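Local atomic coordinates of lysine specific cysteine protease (Porphyromonas gingivalis, PDB entry 3KM5), a protein that cleaves peptide bonds after lysine as a secreted protease that may act as a virulence factor, this chain being its K2 cleaved adhesin domain, of a kind haemolytic in isolation. Residues 77-82 / 144-149; 97-102 / 110-115; 140-145 / 168-173. One frame throughout, in Å; residues are numbered along the deposited sequence.

Interaction 1 of 3, residues 77-82 / 144-149; sequences ATKVKY and ERTVDL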
loop_
_atom_site.group_PDB
_atom_site.type_symbol
_atom_site.label_atom_id
_atom_site.label_comp_id
_atom_site.label_asym_id
_atom_site.label_seq_id
_atom_site.Cartn_x
_atom_site.Cartn_y
_atom_site.Cartn_z
ATOM N N ALA A 77 -6.346 -15.193 -11.063
ATOM C CA ALA A 77 -6.890 -14.557 -9.888
ATOM C C ALA A 77 -8.275 -14.002 -10.191
ATOM O O ALA A 77 -8.463 -13.390 -11.232
ATOM C CB ALA A 77 -5.952 -13.433 -9.436
ATOM N N THR A 78 -9.228 -14.260 -9.301
ATOM C CA THR A 78 -10.573 -13.796 -9.410
ATOM C C THR A 78 -10.928 -12.781 -8.316
ATOM O O THR A 78 -11.922 -12.065 -8.454
ATOM C CB THR A 78 -11.546 -14.960 -9.332
ATOM O OG1 THR A 78 -11.253 -15.755 -8.167
ATOM C CG2 THR A 78 -11.406 -15.875 -10.556
ATOM N N LYS A 79 -10.140 -12.730 -7.233
ATOM C CA LYS A 79 -10.434 -11.876 -6.077
ATOM C C LYS A 79 -9.098 -11.455 -5.472
ATOM O O LYS A 79 -8.167 -12.259 -5.437
ATOM C CB LYS A 79 -11.278 -12.595 -5.021
ATOM C CG LYS A 79 -12.153 -11.656 -4.183
ATOM C CD LYS A 79 -13.405 -11.202 -4.952
ATOM C CE LYS A 79 -14.580 -12.126 -4.734
ATOM N NZ LYS A 79 -15.688 -11.967 -5.750
ATOM N N VAL A 80 -8.994 -10.202 -5.009
ATOM C CA VAL A 80 -7.913 -9.819 -4.096
ATOM C C VAL A 80 -8.546 -9.264 -2.800
ATOM O O VAL A 80 -9.481 -8.467 -2.847
ATOM C CB VAL A 80 -6.902 -8.830 -4.777
ATOM C CG1 VAL A 80 -7.575 -7.471 -5.213
ATOM C CG2 VAL A 80 -5.687 -8.598 -3.869
ATOM N N LYS A 81 -8.105 -9.776 -1.662
ATOM C CA LYS A 81 -8.545 -9.311 -0.373
ATOM C C LYS A 81 -7.296 -8.799 0.341
ATOM O O LYS A 81 -6.229 -9.434 0.278
ATOM C CB LYS A 81 -9.219 -10.450 0.398
ATOM C CG LYS A 81 -9.711 -10.022 1.777
ATOM C CD LYS A 81 -8.804 -10.437 2.847
ATOM C CE LYS A 81 -9.015 -11.868 3.157
ATOM N NZ LYS A 81 -8.353 -12.237 4.428
ATOM N N TYR A 82 -7.392 -7.705 1.067
ATOM C CA TYR A 82 -6.224 -7.114 1.687
ATOM C C TYR A 82 -6.687 -6.266 2.867
ATOM O O TYR A 82 -7.886 -6.030 3.051
ATOM C CB TYR A 82 -5.414 -6.250 0.696
ATOM C CG TYR A 82 -6.238 -5.137 0.083
ATOM C CD1 TYR A 82 -6.240 -3.863 0.636
ATOM C CD2 TYR A 82 -7.096 -5.370 -0.995
ATOM C CE1 TYR A 82 -7.018 -2.829 0.090
ATOM C CE2 TYR A 82 -7.875 -4.355 -1.535
ATOM C CZ TYR A 82 -7.836 -3.100 -0.996
ATOM O OH TYR A 82 -8.647 -2.132 -1.552
ATOM N N GLU A 144 -10.372 -4.113 6.216
ATOM C CA GLU A 144 -10.433 -5.161 5.212
ATOM C C GLU A 144 -11.146 -4.670 3.946
ATOM O O GLU A 144 -12.152 -3.977 4.026
ATOM C CB GLU A 144 -11.155 -6.399 5.772
ATOM C CG GLU A 144 -11.126 -7.596 4.805
ATOM C CD GLU A 144 -11.758 -8.870 5.327
ATOM O OE1 GLU A 144 -12.259 -8.906 6.464
ATOM O OE2 GLU A 144 -11.761 -9.855 4.553
ATOM N N ARG A 145 -10.652 -5.093 2.798
ATOM C CA ARG A 145 -11.313 -4.904 1.510
ATOM C C ARG A 145 -11.227 -6.150 0.681
ATOM O O ARG A 145 -10.235 -6.845 0.781
ATOM C CB ARG A 145 -10.633 -3.758 0.736
ATOM C CG ARG A 145 -10.810 -2.381 1.357
ATOM C CD ARG A 145 -12.229 -1.879 1.255
ATOM N NE ARG A 145 -12.446 -0.571 1.883
ATOM C CZ ARG A 145 -13.061 -0.361 3.043
ATOM N NH1 ARG A 145 -13.469 -1.348 3.824
ATOM N NH2 ARG A 145 -13.228 0.878 3.478
ATOM N N THR A 146 -12.251 -6.422 -0.115
ATOM C CA THR A 146 -12.293 -7.549 -1.042
ATOM C C THR A 146 -12.774 -6.987 -2.385
ATOM O O THR A 146 -13.878 -6.441 -2.477
ATOM C CB THR A 146 -13.259 -8.639 -0.502
ATOM O OG1 THR A 146 -12.840 -9.093 0.779
ATOM C CG2 THR A 146 -13.322 -9.831 -1.440
ATOM N N VAL A 147 -11.936 -7.149 -3.408
ATOM C CA VAL A 147 -12.152 -6.517 -4.695
ATOM C C VAL A 147 -12.216 -7.589 -5.776
ATOM O O VAL A 147 -11.345 -8.456 -5.869
ATOM C CB VAL A 147 -11.021 -5.535 -4.990
ATOM C CG1 VAL A 147 -11.125 -4.976 -6.415
ATOM C CG2 VAL A 147 -11.089 -4.405 -3.974
ATOM N N ASP A 148 -13.271 -7.542 -6.570
ATOM C CA ASP A 148 -13.480 -8.471 -7.667
ATOM C C ASP A 148 -12.464 -8.167 -8.790
ATOM O O ASP A 148 -12.254 -7.012 -9.123
ATOM C CB ASP A 148 -14.891 -8.302 -8.264
ATOM C CG ASP A 148 -16.022 -8.619 -7.317
ATOM O OD1 ASP A 148 -15.815 -9.216 -6.251
ATOM O OD2 ASP A 148 -17.164 -8.281 -7.707
ATOM N N LEU A 149 -11.831 -9.205 -9.355
ATOM C CA LEU A 149 -10.893 -9.019 -10.462
ATOM C C LEU A 149 -11.515 -9.483 -11.784
ATOM O O LEU A 149 -12.024 -10.607 -11.847
ATOM C CB LEU A 149 -9.587 -9.745 -10.199
ATOM C CG LEU A 149 -8.893 -9.391 -8.885
ATOM C CD1 LEU A 149 -7.698 -10.310 -8.656
ATOM C CD2 LEU A 149 -8.459 -7.965 -8.902
HETATM O O HOH W 1 -11.166 -13.228 -12.901
#

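Interaction 2 of 3, residues 97-102 / 110-115; sequences VMISKT and TVVFEE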
loop_
_atom_site.group_PDB
_atom_site.type_symbol
_atom_site.label_atom_id
_atom_site.label_comp_id
_atom_site.label_asym_id
_atom_site.label_seq_id
_atom_site.Cartn_x
_atom_site.Cartn_y
_atom_site.Cartn_z
ATOM N N VAL A 97 -7.083 0.209 -6.630
ATOM C CA VAL A 97 -6.658 -1.129 -7.033
ATOM C C VAL A 97 -6.935 -1.151 -8.552
ATOM O O VAL A 97 -8.030 -0.745 -9.021
ATOM C CB VAL A 97 -7.462 -2.241 -6.322
ATOM C CG1 VAL A 97 -7.086 -3.632 -6.793
ATOM C CG2 VAL A 97 -7.291 -2.135 -4.800
ATOM N N MET A 98 -5.936 -1.562 -9.329
ATOM C CA MET A 98 -6.025 -1.612 -10.770
ATOM C C MET A 98 -5.619 -2.955 -11.287
ATOM O O MET A 98 -4.924 -3.718 -10.626
ATOM C CB MET A 98 -5.097 -0.554 -11.364
ATOM C CG MET A 98 -5.241 0.816 -10.680
ATOM S SD MET A 98 -4.230 2.070 -11.478
ATOM C CE MET A 98 -5.117 2.378 -12.983
ATOM N N ILE A 99 -6.048 -3.254 -12.514
ATOM C CA ILE A 99 -5.612 -4.466 -13.169
ATOM C C ILE A 99 -5.069 -4.211 -14.571
ATOM O O ILE A 99 -5.529 -3.297 -15.287
ATOM C CB ILE A 99 -6.745 -5.541 -13.219
ATOM C CG1 ILE A 99 -7.866 -5.118 -14.202
ATOM C CG2 ILE A 99 -7.251 -5.877 -11.796
ATOM C CD1 ILE A 99 -7.717 -5.652 -15.680
ATOM N N SER A 100 -4.099 -5.045 -14.944
ATOM C CA SER A 100 -3.642 -5.125 -16.328
ATOM C C SER A 100 -3.844 -6.537 -16.812
ATOM O O SER A 100 -3.764 -7.498 -16.033
ATOM C CB SER A 100 -2.156 -4.786 -16.396
ATOM O OG SER A 100 -1.622 -5.175 -17.669
ATOM N N LYS A 101 -4.149 -6.657 -18.102
ATOM C CA LYS A 101 -4.348 -7.946 -18.779
ATOM C C LYS A 101 -3.151 -8.256 -19.676
ATOM O O LYS A 101 -3.128 -9.296 -20.351
ATOM C CB LYS A 101 -5.635 -7.922 -19.611
ATOM C CG LYS A 101 -6.881 -7.603 -18.826
ATOM C CD LYS A 101 -8.099 -7.511 -19.742
ATOM C CE LYS A 101 -9.362 -7.345 -18.939
ATOM N NZ LYS A 101 -10.527 -7.180 -19.849
ATOM N N THR A 102 -2.163 -7.382 -19.672
ATOM C CA THR A 102 -1.081 -7.450 -20.675
ATOM C C THR A 102 0.300 -7.291 -20.027
ATOM O O THR A 102 0.929 -8.285 -19.717
ATOM C CB THR A 102 -1.300 -6.436 -21.810
ATOM O OG1 THR A 102 -1.401 -5.104 -21.311
ATOM C CG2 THR A 102 -2.579 -6.785 -22.596
ATOM N N THR A 110 -6.097 -0.453 -15.552
ATOM C CA THR A 110 -7.381 0.233 -15.404
ATOM C C THR A 110 -7.919 0.022 -13.983
ATOM O O THR A 110 -7.726 -1.036 -13.348
ATOM C CB THR A 110 -8.406 -0.214 -16.460
ATOM O OG1 THR A 110 -8.711 -1.594 -16.270
ATOM C CG2 THR A 110 -7.865 0.020 -17.882
ATOM N N VAL A 111 -8.558 1.068 -13.471
ATOM C CA VAL A 111 -9.050 1.077 -12.088
ATOM C C VAL A 111 -10.222 0.119 -11.974
ATOM O O VAL A 111 -11.134 0.142 -12.827
ATOM C CB VAL A 111 -9.532 2.499 -11.670
ATOM C CG1 VAL A 111 -10.110 2.489 -10.272
ATOM C CG2 VAL A 111 -8.416 3.514 -11.718
ATOM N N VAL A 112 -10.194 -0.758 -10.975
ATOM C CA VAL A 112 -11.324 -1.597 -10.655
ATOM C C VAL A 112 -11.951 -1.246 -9.297
ATOM O O VAL A 112 -13.058 -1.704 -9.014
ATOM C CB VAL A 112 -10.953 -3.114 -10.671
ATOM C CG1 VAL A 112 -10.490 -3.518 -12.053
ATOM C CG2 VAL A 112 -9.924 -3.503 -9.660
ATOM N N PHE A 113 -11.246 -0.501 -8.445
ATOM C CA PHE A 113 -11.753 -0.053 -7.142
ATOM C C PHE A 113 -10.924 1.139 -6.715
ATOM O O PHE A 113 -9.725 1.108 -6.903
ATOM C CB PHE A 113 -11.629 -1.153 -6.068
ATOM C CG PHE A 113 -11.865 -0.637 -4.668
ATOM C CD1 PHE A 113 -13.107 -0.146 -4.315
ATOM C CD2 PHE A 113 -10.819 -0.544 -3.750
ATOM C CE1 PHE A 113 -13.315 0.425 -3.047
ATOM C CE2 PHE A 113 -11.040 -0.037 -2.478
ATOM C CZ PHE A 113 -12.275 0.442 -2.135
ATOM N N GLU A 114 -11.526 2.173 -6.135
ATOM C CA GLU A 114 -10.708 3.194 -5.478
ATOM C C GLU A 114 -11.524 3.899 -4.411
ATOM O O GLU A 114 -12.757 3.872 -4.455
ATOM C CB GLU A 114 -10.029 4.160 -6.463
ATOM C CG GLU A 114 -10.936 5.015 -7.254
ATOM C CD GLU A 114 -10.213 5.930 -8.275
ATOM O OE1 GLU A 114 -10.752 6.075 -9.381
ATOM O OE2 GLU A 114 -9.150 6.530 -7.972
ATOM N N GLU A 115 -10.835 4.479 -3.432
ATOM C CA GLU A 115 -11.468 5.117 -2.312
ATOM C C GLU A 115 -10.520 6.076 -1.618
ATOM O O GLU A 115 -9.324 6.094 -1.862
ATOM C CB GLU A 115 -12.005 4.105 -1.301
ATOM C CG GLU A 115 -10.905 3.412 -0.552
ATOM C CD GLU A 115 -11.406 2.457 0.526
ATOM O OE1 GLU A 115 -12.533 2.647 1.024
ATOM O OE2 GLU A 115 -10.709 1.473 0.823
HETATM O O HOH W 2 -6.251 -2.893 -18.101
#

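Interaction 3 of 3, residues 140-145 / 168-173; sequences SVWIER and YILLDD. With CA (calcium ion), chain D.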
loop_
_atom_site.group_PDB
_atom_site.type_symbol
_atom_site.label_atom_id
_atom_site.label_comp_id
_atom_site.label_asym_id
_atom_site.label_seq_id
_atom_site.Cartn_x
_atom_site.Cartn_y
_atom_site.Cartn_z
ATOM N N SER A 140 -4.426 4.300 14.087
ATOM C CA SER A 140 -4.256 3.605 12.786
ATOM C C SER A 140 -4.870 2.199 12.862
ATOM O O SER A 140 -4.248 1.259 13.352
ATOM C CB SER A 140 -2.754 3.557 12.433
ATOM O OG SER A 140 -2.484 3.139 11.097
ATOM N N VAL A 141 -6.100 2.074 12.369
ATOM C CA VAL A 141 -6.884 0.823 12.418
ATOM C C VAL A 141 -6.750 0.060 11.075
ATOM O O VAL A 141 -6.796 0.691 10.018
ATOM C CB VAL A 141 -8.380 1.156 12.658
ATOM C CG1 VAL A 141 -9.260 -0.080 12.595
ATOM C CG2 VAL A 141 -8.573 1.902 13.989
ATOM N N TRP A 142 -6.604 -1.272 11.108
ATOM C CA TRP A 142 -6.542 -2.067 9.838
ATOM C C TRP A 142 -7.930 -2.375 9.312
ATOM O O TRP A 142 -8.787 -2.873 10.046
ATOM C CB TRP A 142 -5.785 -3.378 10.059
ATOM C CG TRP A 142 -4.368 -3.116 10.255
ATOM C CD1 TRP A 142 -3.719 -2.893 11.449
ATOM C CD2 TRP A 142 -3.384 -2.943 9.234
ATOM N NE1 TRP A 142 -2.389 -2.655 11.215
ATOM C CE2 TRP A 142 -2.168 -2.619 9.865
ATOM C CE3 TRP A 142 -3.424 -2.989 7.843
ATOM C CZ2 TRP A 142 -1.000 -2.398 9.157
ATOM C CZ3 TRP A 142 -2.246 -2.767 7.144
ATOM C CH2 TRP A 142 -1.055 -2.493 7.807
ATOM N N ILE A 143 -8.126 -2.099 8.027
ATOM C CA ILE A 143 -9.429 -2.172 7.381
ATOM C C ILE A 143 -9.393 -3.202 6.258
ATOM O O ILE A 143 -8.513 -3.144 5.402
ATOM C CB ILE A 143 -9.759 -0.799 6.783
ATOM C CG1 ILE A 143 -9.815 0.262 7.898
ATOM C CG2 ILE A 143 -11.073 -0.836 5.994
ATOM C CD1 ILE A 143 -10.806 -0.044 8.937
ATOM N N GLU A 144 -10.372 -4.113 6.216
ATOM C CA GLU A 144 -10.433 -5.161 5.212
ATOM C C GLU A 144 -11.146 -4.670 3.946
ATOM O O GLU A 144 -12.152 -3.977 4.026
ATOM C CB GLU A 144 -11.155 -6.399 5.772
ATOM C CG GLU A 144 -11.126 -7.596 4.805
ATOM C CD GLU A 144 -11.758 -8.870 5.327
ATOM O OE1 GLU A 144 -12.259 -8.906 6.464
ATOM O OE2 GLU A 144 -11.761 -9.855 4.553
ATOM N N ARG A 145 -10.652 -5.093 2.798
ATOM C CA ARG A 145 -11.313 -4.904 1.510
ATOM C C ARG A 145 -11.227 -6.150 0.681
ATOM O O ARG A 145 -10.235 -6.845 0.781
ATOM C CB ARG A 145 -10.633 -3.758 0.736
ATOM C CG ARG A 145 -10.810 -2.381 1.357
ATOM C CD ARG A 145 -12.229 -1.879 1.255
ATOM N NE ARG A 145 -12.446 -0.571 1.883
ATOM C CZ ARG A 145 -13.061 -0.361 3.043
ATOM N NH1 ARG A 145 -13.469 -1.348 3.824
ATOM N NH2 ARG A 145 -13.228 0.878 3.478
ATOM N N TYR A 168 0.182 8.478 5.285
ATOM C CA TYR A 168 0.638 7.224 4.654
ATOM C C TYR A 168 -0.577 6.361 4.389
ATOM O O TYR A 168 -1.668 6.534 4.973
ATOM C CB TYR A 168 1.656 6.433 5.518
ATOM C CG TYR A 168 1.161 6.119 6.892
ATOM C CD1 TYR A 168 0.245 5.116 7.082
ATOM C CD2 TYR A 168 1.559 6.858 8.008
ATOM C CE1 TYR A 168 -0.249 4.813 8.284
ATOM C CE2 TYR A 168 1.066 6.546 9.264
ATOM C CZ TYR A 168 0.145 5.525 9.403
ATOM O OH TYR A 168 -0.411 5.200 10.620
ATOM N N ILE A 169 -0.372 5.423 3.453
ATOM C CA ILE A 169 -1.181 4.203 3.376
ATOM C C ILE A 169 -0.269 2.996 3.530
ATOM O O ILE A 169 0.807 2.917 2.922
ATOM C CB ILE A 169 -2.019 4.153 2.110
ATOM C CG1 ILE A 169 -2.859 2.885 2.078
ATOM C CG2 ILE A 169 -1.201 4.268 0.829
ATOM C CD1 ILE A 169 -4.051 2.946 1.159
ATOM N N LEU A 170 -0.672 2.070 4.403
ATOM C CA LEU A 170 0.025 0.794 4.553
ATOM C C LEU A 170 -0.861 -0.322 3.991
ATOM O O LEU A 170 -2.096 -0.245 4.151
ATOM C CB LEU A 170 0.271 0.480 6.023
ATOM C CG LEU A 170 0.865 1.604 6.853
ATOM C CD1 LEU A 170 1.020 1.186 8.327
ATOM C CD2 LEU A 170 2.184 2.057 6.269
ATOM N N LEU A 171 -0.252 -1.394 3.454
ATOM C CA LEU A 171 -0.974 -2.591 3.042
ATOM C C LEU A 171 -0.320 -3.791 3.663
ATOM O O LEU A 171 0.887 -3.807 3.857
ATOM C CB LEU A 171 -1.009 -2.795 1.517
ATOM C CG LEU A 171 -1.498 -1.616 0.707
ATOM C CD1 LEU A 171 -1.206 -1.795 -0.779
ATOM C CD2 LEU A 171 -2.996 -1.429 0.898
ATOM N N ASP A 172 -1.126 -4.800 3.954
ATOM C CA ASP A 172 -0.578 -6.077 4.437
ATOM C C ASP A 172 -1.570 -7.189 4.112
ATOM O O ASP A 172 -2.731 -6.957 3.858
ATOM C CB ASP A 172 -0.311 -5.943 5.934
ATOM C CG ASP A 172 0.682 -6.978 6.480
ATOM O OD1 ASP A 172 1.280 -7.720 5.683
ATOM O OD2 ASP A 172 0.901 -6.946 7.712
ATOM N N ASP A 173 -1.058 -8.415 4.110
ATOM C CA ASP A 173 -1.872 -9.613 3.999
ATOM C C ASP A 173 -2.779 -9.562 2.770
ATOM O O ASP A 173 -4.013 -9.731 2.824
ATOM C CB ASP A 173 -2.636 -9.886 5.325
ATOM C CG ASP A 173 -1.712 -10.354 6.423
ATOM O OD1 ASP A 173 -0.694 -10.993 6.106
ATOM O OD2 ASP A 173 -1.921 -10.000 7.608
HETATM CA CA CA D . 2.903 -8.586 7.349
HETATM O O HOH W 3 1.509 -10.491 7.408
#

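Interaction 1 of 3, residues 77-82 / 144-149
Val80 and Val147 form a hydrogen-bonded antiparallel pair, and Tyr82 and Arg145 form the next. Each pair is closed by two backbone bonds, the shortest from Val147 N to Val80 O at 2.8 Å. At the other end, past Lys79 and Asp148, Leu149 N bonds to Thr78 O, where the donor stands well above the carbonyl plane, and a water donates to both Ala77 O and Leu149 O. Between the hydrogen-bonded pairs, Lys81 CA lies 3.2 Å from Arg145 O in a CA-H...O contact.

Lys79, Lys81, Thr146 and Asp148 share one face, where the salt bridge forms. Bends at chi2 and chi3 lay the Lys79 chain alongside Asp148, both pointing the same way, and NZ reaches OD1 at 2.8 Å, coming from above the carboxylate plane. On the way its CG presses on Thr146 CG2 at a tight 3.5 Å. Lys81 NZ stays beyond salt-bridge range of Glu144 and bonds Tyr83 OH.

Apolar contacts fill the other face. Tyr82 CG sits between backbone N and carbonyl carbon (chi1 58°), which lays the ring under Arg145 CB, 3.8 Å from the ring centroid in a CH-pi contact, while Val147 CG2 meets the ring edge. Leu149 spreads its branches, CD1 to Ala77 CB at 3.7 Å and CD2 to Val80 CG1 at 3.8 Å.

Strand 79-86 runs between strand 143-148 and strand 168-177, to which Thr78 and Lys79 join at Thr177 through a classic beta bulge. The Tyr82 face packs on strands 95-100 and 109-115 of the second sheet, with Tyr82 OH bonded to Tyr95 OH.

Interaction 2 of 3, residues 97-102 / 110-115
Val97 O is gripped by two backbone donors, Val112 N at 2.9 Å and Phe113 N at a longer 3.3 Å, because Val112 and Phe113 both face Val97 in a classic beta bulge. Val97 N returns a bond to Phe113 O at 2.8 Å. On this packed side Val97 CG2 meets the edge of the Phe113 ring near its plane. The two branches of Val112 divide the work: CG2, placed between backbone N and carbonyl carbon (chi1 -62° for CG1), leans on Val97 O and CG1, while CG1 reaches Ile99 CG1 at 3.8 Å, the two side chains crossing at about a right angle.

Toward the exposed Thr110 and Val111 the contact is looser. Ile99 and Thr110 exchange two backbone bonds, but their side chains barely meet, and a water donates to Ile99 O. On the reverse face the bent end of Met98 brings CE to 3.7 Å from CG2 of Val111. Past Ile99, Ser100 no longer touches 110-115; its OG accepts from Thr102 N in an ST turn.

These features mark a beta hairpin at the edge of a five-stranded antiparallel sheet, its outermost strand 109-115 turning a corner at the bulge, within the beta jelly roll of the cleaved adhesin domain.

Interaction 3 of 3, residues 140-145 / 168-173
Tyr168 OH donates to Ser140 OG at 3.0 Å, the serine oxygen lying in the plane of the phenol ring at its edge. The same serine oxygen is hydrogen-bonded to Val86 O, its stronger partner, so the hydroxyl ties the loop before strand 143-148 to two neighbouring strands. The second meeting point is the indole of Trp142. Its CH2 comes to 3.7 Å from Leu170 CB, the two side chains crossing at about a right angle, and its CZ3 lies 3.9 Å from Asp172 CB. With CG anti to the carbonyl carbon (chi1 -71°), the six-membered end of the indole reaches segment 168-173 although the backbones remain far apart, 8.8 Å between the nearest CA atoms of Trp142 and Leu171.

Asp172 carries the contact on to a calcium ion. Its carboxylate binds with both oxygens, OD1 at 2.5 Å and OD2 at 2.6 Å from the metal, and its plane is turned 60° from that of the indole. A water at 2.4 Å from the calcium ion also donates to Asp173 OD1, making that aspartate a second-shell residue. Thr8 O, Glu10 OE2, Gly48 O and Asn51 O complete the site. Trp142 therefore packs against the methylene of a metal ligand, while His47 meets the indole and bonds Asp173 OD2 through ND1.

Strand 168-177 runs within its antiparallel sheet between strands 51-56 and 79-86, bonding Val53 through Leu171 and Ala85 through Leu170. Trp142 also touches Val52, and Tyr168 packs on Phe56 and on Pro138, part of an experimentally established cleavage site.

In the fold
Interactions 1 and 3 belong to one antiparallel sheet, in which strand 79-86 has strands 143-148 and 168-177 as neighbours; they share Glu144 and Arg145, with centres about 14 Å apart. Interaction 2 sits in the other sheet, its centre about 11 Å from interaction 1 and 18 Å from interaction 3. Along the chain the hairpin of interaction 2 falls between the two segments of interaction 1, and interaction 3 opens where that one ends. Tyr82 and Val147 pack between the two sheets on Val97, Val112 and Phe113, and Arg145 NE forms a salt bridge with Glu115 OE2 at 2.9 Å. The contacts thus join both sheets of the jelly roll and reach a calcium site.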